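Local coordinates for mannitol dehydrogenase (Pseudomonas fluorescens, PDB 1LJ8), which binds NAD and probably catalyses the NAD-dependent interconversion of mannitol and fructose, as a long-chain dehydrogenase, at residues M1-Q6 with A77-L82; P13-P18 with V96-S101. One frame throughout, in Å; residues are numbered along the deposited sequence.

Interaction 1. Residues M1-Q6 with A77-L82; sequences MKLNKQ and AGQDYL
Gln-79 meets Lys-2 and Leu-3 at the Schellman motif that ends helix 69-77 of the Rossmann domain. In this motif Asp-80, with positive phi, is the C-prime residue. From Gln-79 CB outward, each atom has its own neighbour. CB touches the Leu-3 carbonyl oxygen, and CG presses on that same atom, with 3.0 Å between Gln-79 CG and Leu-3 O. Leu-3 O is buried here without a polar partner; its neighbours include the carbons of Gln-79, among them a CA-H...O contact. CD lies about equally far from this oxygen and from Lys-2 NZ. Beyond it the amide divides its work. Gln-79 OE1 accepts from Lys-2 NZ at 2.8 Å, in the carbonyl plane on a lone pair, with a C=O...donor angle of 120°, and takes a second bond from Ala-253 N. Gln-79 NE2 donates almost in its amide plane to Leu-82 O at 3.1 Å, and also to Asp-252 OD1. Four bonds thus fix the rotation of this buried amide. Lys-2 reaches it because its chain bends at chi2 (64°), crossing the glutamine at about a right angle. Next to the amide, Leu-3 CD2 packs on Leu-82 CB at 4.2 Å, while Leu-82 CD1 rests against Lys-5 CG. Water 1 joins Asn-4 ND2 to Gly-78 O, while Asn-4 OD1 accepts from Asn-7 N. Asp-80 OD2 receives Lys-5 N at 2.8 Å on its anti lone pair, nearly straight at 166°, and a further bond from water 2, which lies 2.6 Å from OD2 and accepts from Gln-6 N.

Interaction 2. Residues P13-P18 with V96-S101; sequences PEVKLP and VRVIGS
Lys-16 lays its CB over one face of the Arg-97 guanidinium, 3.6 Å from Arg-97 CZ, where the 13-18 loop runs alongside strand 96-107 of the Rossmann-domain sheet. The two backbones point the same way, 16° apart, and join in a single parallel beta bridge. Lys-16 N donates to Val-96 O at 2.9 Å, and Lys-16 O receives Val-98 N at 2.8 Å, the latter almost straight at 171°; one loop residue therefore bonds on both sides of Arg-97. The overlap follows from torsions: Arg-97 bends at chi3 (-68°), turning its guanidinium over the lysine CB, while Lys-16, bent at chi2, carries its own chain alongside Arg-97 NH2. Lys-16 NZ and Arg-97 NH2 come within 4.2 Å as both side chains converge on Glu-95, OE1 making a salt bridge to the lysine and OE2 to Arg-97 NE. A leucine in place of Arg-97 would probably leave Glu-95 OE2 without its mate and the Lys-16 CB without its flat cover. On the buried side Val-98 points toward the loop: its CG2 meets Val-15 CG1 at 3.9 Å, and its CB and CG1 touch Pro-18 CD. Pro-18 also packs where the strand is interrupted near Gly-100, its CD 3.4 Å from Val-98 O and its CG near Gly-100 N. Water 3 extends the pairing from Glu-14 O to Val-96 N. At the guanidinium edge, in plane, water 4 accepts from Arg-97 NH1 at 2.8 Å and donates to Leu-17 O.

Overall arrangement
Both contacts fasten the loop preceding strand 27-32 onto the Rossmann domain, and both are partly buried; in interaction 1 a polar amide lies among the buried groups, while in interaction 2 the charged groups lie at the exposed side and the valines inside. Interaction 1 joins two irregular segments, mainly through side-chain polar groups at a helix end; interaction 2 relies on backbone bonds to a regular strand. Their centres lie 12 Å apart and their apolar parts merge: Leu-3 CD1 touches Val-98 CG2 at 3.9 Å, and Leu-82 packs on Val-98, which is thus shared, and Gly-100. The four segments alternate, so the N-terminal loop meets both the turn before strand 83-87 and strand 96-107.

Interaction 1. Residues M1-Q6 with A77-L82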
loop_
_atom_site.group_PDB
_atom_site.type_symbol
_atom_site.label_atom_id
_atom_site.label_comp_id
_atom_site.label_asym_id
_atom_site.label_seq_id
_atom_site.Cartn_x
_atom_site.Cartn_y
_atom_site.Cartn_z
HETATM N N MSE A 1 -23.167 -7.011 20.109
HETATM C CA MSE A 1 -22.648 -8.414 20.226
HETATM C C MSE A 1 -21.172 -8.543 19.811
HETATM O O MSE A 1 -20.822 -8.213 18.663
HETATM C CB MSE A 1 -23.457 -9.364 19.355
HETATM C CG MSE A 1 -23.043 -10.831 19.536
HETATM SE SE MSE A 1 -23.631 -11.551 21.337
HETATM C CE MSE A 1 -25.554 -11.436 21.005
ATOM N N LYS A 2 -20.332 -9.080 20.705
ATOM C CA LYS A 2 -18.899 -9.272 20.405
ATOM C C LYS A 2 -18.692 -10.309 19.301
ATOM O O LYS A 2 -19.271 -11.402 19.336
ATOM C CB LYS A 2 -18.133 -9.716 21.666
ATOM C CG LYS A 2 -16.663 -10.167 21.436
ATOM C CD LYS A 2 -15.772 -9.022 20.911
ATOM C CE LYS A 2 -14.268 -9.364 20.986
ATOM N NZ LYS A 2 -13.413 -8.234 20.439
ATOM N N LEU A 3 -17.899 -9.940 18.292
ATOM C CA LEU A 3 -17.604 -10.889 17.229
ATOM C C LEU A 3 -16.621 -11.957 17.708
ATOM O O LEU A 3 -15.500 -11.652 18.147
ATOM C CB LEU A 3 -16.996 -10.164 15.995
ATOM C CG LEU A 3 -16.535 -11.161 14.901
ATOM C CD1 LEU A 3 -17.706 -12.060 14.415
ATOM C CD2 LEU A 3 -15.939 -10.339 13.673
ATOM N N ASN A 4 -17.069 -13.215 17.645
ATOM C CA ASN A 4 -16.239 -14.363 17.933
ATOM C C ASN A 4 -16.952 -15.632 17.449
ATOM O O ASN A 4 -18.099 -15.592 16.962
ATOM C CB ASN A 4 -15.831 -14.441 19.411
ATOM C CG ASN A 4 -17.011 -14.579 20.351
ATOM O OD1 ASN A 4 -18.008 -15.208 20.040
ATOM N ND2 ASN A 4 -16.888 -13.959 21.517
ATOM N N LYS A 5 -16.292 -16.761 17.531
ATOM C CA LYS A 5 -16.952 -17.968 17.032
ATOM C C LYS A 5 -18.179 -18.321 17.821
ATOM O O LYS A 5 -19.164 -18.834 17.271
ATOM C CB LYS A 5 -15.980 -19.134 17.018
ATOM C CG LYS A 5 -15.018 -19.030 15.839
ATOM C CD LYS A 5 -13.934 -20.085 15.934
ATOM C CE LYS A 5 -14.504 -21.458 15.620
ATOM N NZ LYS A 5 -13.442 -22.511 15.768
ATOM N N GLN A 6 -18.129 -18.051 19.119
ATOM C CA GLN A 6 -19.254 -18.363 19.983
ATOM C C GLN A 6 -20.504 -17.601 19.585
ATOM O O GLN A 6 -21.604 -18.158 19.634
ATOM C CB GLN A 6 -18.904 -18.055 21.439
ATOM C CG GLN A 6 -19.762 -18.795 22.452
ATOM C CD GLN A 6 -19.696 -20.338 22.320
ATOM O OE1 GLN A 6 -18.647 -20.930 21.997
ATOM N NE2 GLN A 6 -20.846 -20.993 22.561
ATOM N N ALA A 77 -7.001 -12.363 17.712
ATOM C CA ALA A 77 -7.052 -13.591 18.523
ATOM C C ALA A 77 -8.242 -13.560 19.466
ATOM O O ALA A 77 -8.837 -14.603 19.741
ATOM C CB ALA A 77 -5.771 -13.772 19.312
ATOM N N GLY A 78 -8.603 -12.372 19.953
ATOM C CA GLY A 78 -9.752 -12.285 20.851
ATOM C C GLY A 78 -11.077 -12.519 20.131
ATOM O O GLY A 78 -12.144 -12.609 20.754
ATOM N N GLN A 79 -11.017 -12.640 18.806
ATOM C CA GLN A 79 -12.208 -12.885 17.983
ATOM C C GLN A 79 -12.067 -14.226 17.210
ATOM O O GLN A 79 -12.813 -14.486 16.256
ATOM C CB GLN A 79 -12.431 -11.710 16.991
ATOM C CG GLN A 79 -12.729 -10.469 17.792
ATOM C CD GLN A 79 -12.980 -9.183 17.006
ATOM O OE1 GLN A 79 -13.337 -8.188 17.616
ATOM N NE2 GLN A 79 -12.786 -9.196 15.669
ATOM N N ASP A 80 -11.133 -15.073 17.651
ATOM C CA ASP A 80 -10.899 -16.382 17.025
ATOM C C ASP A 80 -10.470 -16.163 15.563
ATOM O O ASP A 80 -10.711 -16.987 14.682
ATOM C CB ASP A 80 -12.179 -17.235 17.092
ATOM C CG ASP A 80 -12.638 -17.499 18.517
ATOM O OD1 ASP A 80 -11.789 -17.963 19.329
ATOM O OD2 ASP A 80 -13.836 -17.224 18.821
ATOM N N TYR A 81 -9.810 -15.038 15.348
ATOM C CA TYR A 81 -9.292 -14.610 14.048
ATOM C C TYR A 81 -10.351 -14.211 13.025
ATOM O O TYR A 81 -10.042 -13.929 11.861
ATOM C CB TYR A 81 -8.279 -15.622 13.485
ATOM C CG TYR A 81 -6.961 -15.493 14.229
ATOM C CD1 TYR A 81 -6.679 -16.298 15.330
ATOM C CD2 TYR A 81 -6.057 -14.460 13.919
ATOM C CE1 TYR A 81 -5.524 -16.051 16.130
ATOM C CE2 TYR A 81 -4.915 -14.231 14.701
ATOM C CZ TYR A 81 -4.667 -15.026 15.811
ATOM O OH TYR A 81 -3.571 -14.736 16.632
ATOM N N LEU A 82 -11.589 -14.068 13.494
ATOM C CA LEU A 82 -12.665 -13.562 12.622
ATOM C C LEU A 82 -12.632 -11.997 12.658
ATOM O O LEU A 82 -12.213 -11.411 13.645
ATOM C CB LEU A 82 -14.048 -14.016 13.148
ATOM C CG LEU A 82 -14.309 -15.529 13.189
ATOM C CD1 LEU A 82 -15.652 -15.824 13.890
ATOM C CD2 LEU A 82 -14.306 -16.086 11.784
HETATM O O HOH W 1 -14.239 -12.644 22.540
HETATM O O HOH W 2 -15.550 -17.892 20.642
#

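Interaction 2. Residues P13-P18 with V96-S101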
loop_
_atom_site.group_PDB
_atom_site.type_symbol
_atom_site.label_atom_id
_atom_site.label_comp_id
_atom_site.label_asym_id
_atom_site.label_seq_id
_atom_site.Cartn_x
_atom_site.Cartn_y
_atom_site.Cartn_z
ATOM N N PRO A 13 -29.305 -10.091 11.265
ATOM C CA PRO A 13 -29.680 -10.846 10.064
ATOM C C PRO A 13 -28.957 -10.498 8.770
ATOM O O PRO A 13 -28.656 -11.378 7.970
ATOM C CB PRO A 13 -31.185 -10.562 9.929
ATOM C CG PRO A 13 -31.613 -10.290 11.298
ATOM C CD PRO A 13 -30.491 -9.465 11.877
ATOM N N GLU A 14 -28.686 -9.215 8.568
ATOM C CA GLU A 14 -28.046 -8.768 7.339
ATOM C C GLU A 14 -26.572 -9.117 7.263
ATOM O O GLU A 14 -25.970 -8.993 6.211
ATOM C CB GLU A 14 -28.203 -7.240 7.171
ATOM C CG GLU A 14 -27.382 -6.343 8.164
ATOM C CD GLU A 14 -28.109 -6.040 9.488
ATOM O OE1 GLU A 14 -29.094 -6.737 9.839
ATOM O OE2 GLU A 14 -27.671 -5.102 10.219
ATOM N N VAL A 15 -25.990 -9.533 8.381
ATOM C CA VAL A 15 -24.565 -9.832 8.418
ATOM C C VAL A 15 -24.271 -11.167 7.729
ATOM O O VAL A 15 -24.772 -12.208 8.162
ATOM C CB VAL A 15 -24.055 -9.863 9.881
ATOM C CG1 VAL A 15 -22.553 -10.199 9.898
ATOM C CG2 VAL A 15 -24.275 -8.508 10.532
ATOM N N LYS A 16 -23.452 -11.138 6.671
ATOM C CA LYS A 16 -23.086 -12.346 5.930
ATOM C C LYS A 16 -22.010 -13.109 6.698
ATOM O O LYS A 16 -21.085 -12.512 7.291
ATOM C CB LYS A 16 -22.577 -11.965 4.541
ATOM C CG LYS A 16 -23.440 -10.910 3.841
ATOM C CD LYS A 16 -24.646 -11.464 3.112
ATOM C CE LYS A 16 -25.239 -10.370 2.148
ATOM N NZ LYS A 16 -24.360 -9.891 0.951
ATOM N N LEU A 17 -22.168 -14.430 6.739
ATOM C CA LEU A 17 -21.249 -15.308 7.472
ATOM C C LEU A 17 -20.533 -16.286 6.555
ATOM O O LEU A 17 -21.033 -16.616 5.469
ATOM C CB LEU A 17 -22.045 -16.148 8.485
ATOM C CG LEU A 17 -23.029 -15.410 9.404
ATOM C CD1 LEU A 17 -23.771 -16.460 10.218
ATOM C CD2 LEU A 17 -22.302 -14.380 10.312
ATOM N N PRO A 18 -19.359 -16.750 6.967
ATOM C CA PRO A 18 -18.610 -17.719 6.162
ATOM C C PRO A 18 -19.562 -18.899 5.961
ATOM O O PRO A 18 -20.316 -19.268 6.894
ATOM C CB PRO A 18 -17.481 -18.124 7.091
ATOM C CG PRO A 18 -17.183 -16.860 7.832
ATOM C CD PRO A 18 -18.567 -16.299 8.128
ATOM N N VAL A 96 -22.031 -6.211 4.766
ATOM C CA VAL A 96 -21.289 -6.317 6.022
ATOM C C VAL A 96 -21.123 -7.825 6.111
ATOM O O VAL A 96 -22.103 -8.581 6.118
ATOM C CB VAL A 96 -22.099 -5.827 7.225
ATOM C CG1 VAL A 96 -21.214 -5.901 8.492
ATOM C CG2 VAL A 96 -22.565 -4.434 6.981
ATOM N N ARG A 97 -19.874 -8.268 6.194
ATOM C CA ARG A 97 -19.579 -9.683 6.131
ATOM C C ARG A 97 -18.474 -10.078 7.090
ATOM O O ARG A 97 -17.481 -9.369 7.201
ATOM C CB ARG A 97 -19.111 -9.989 4.700
ATOM C CG ARG A 97 -18.523 -11.379 4.494
ATOM C CD ARG A 97 -18.091 -11.567 3.005
ATOM N NE ARG A 97 -19.265 -11.610 2.117
ATOM C CZ ARG A 97 -20.102 -12.646 2.031
ATOM N NH1 ARG A 97 -19.925 -13.754 2.759
ATOM N NH2 ARG A 97 -21.188 -12.552 1.252
ATOM N N VAL A 98 -18.667 -11.197 7.783
ATOM C CA VAL A 98 -17.629 -11.720 8.650
ATOM C C VAL A 98 -16.681 -12.575 7.777
ATOM O O VAL A 98 -17.129 -13.463 7.047
ATOM C CB VAL A 98 -18.234 -12.588 9.776
ATOM C CG1 VAL A 98 -17.089 -13.304 10.503
ATOM C CG2 VAL A 98 -19.000 -11.659 10.757
ATOM N N ILE A 99 -15.372 -12.306 7.853
ATOM C CA ILE A 99 -14.367 -12.990 7.043
ATOM C C ILE A 99 -13.681 -14.046 7.902
ATOM O O ILE A 99 -13.247 -13.731 9.022
ATOM C CB ILE A 99 -13.298 -11.976 6.544
ATOM C CG1 ILE A 99 -13.988 -10.902 5.666
ATOM C CG2 ILE A 99 -12.186 -12.716 5.768
ATOM C CD1 ILE A 99 -14.556 -11.468 4.291
ATOM N N GLY A 100 -13.570 -15.275 7.375
ATOM C CA GLY A 100 -12.940 -16.345 8.138
ATOM C C GLY A 100 -11.702 -16.956 7.511
ATOM O O GLY A 100 -11.231 -18.006 7.968
ATOM N N SER A 101 -11.137 -16.290 6.499
ATOM C CA SER A 101 -9.965 -16.850 5.808
ATOM C C SER A 101 -8.606 -16.708 6.495
ATOM O O SER A 101 -7.632 -17.292 6.032
ATOM C CB SER A 101 -9.910 -16.245 4.405
ATOM O OG SER A 101 -9.883 -14.835 4.539
HETATM O O HOH W 3 -24.841 -7.146 4.396
HETATM O O HOH W 4 -21.944 -15.712 3.159
#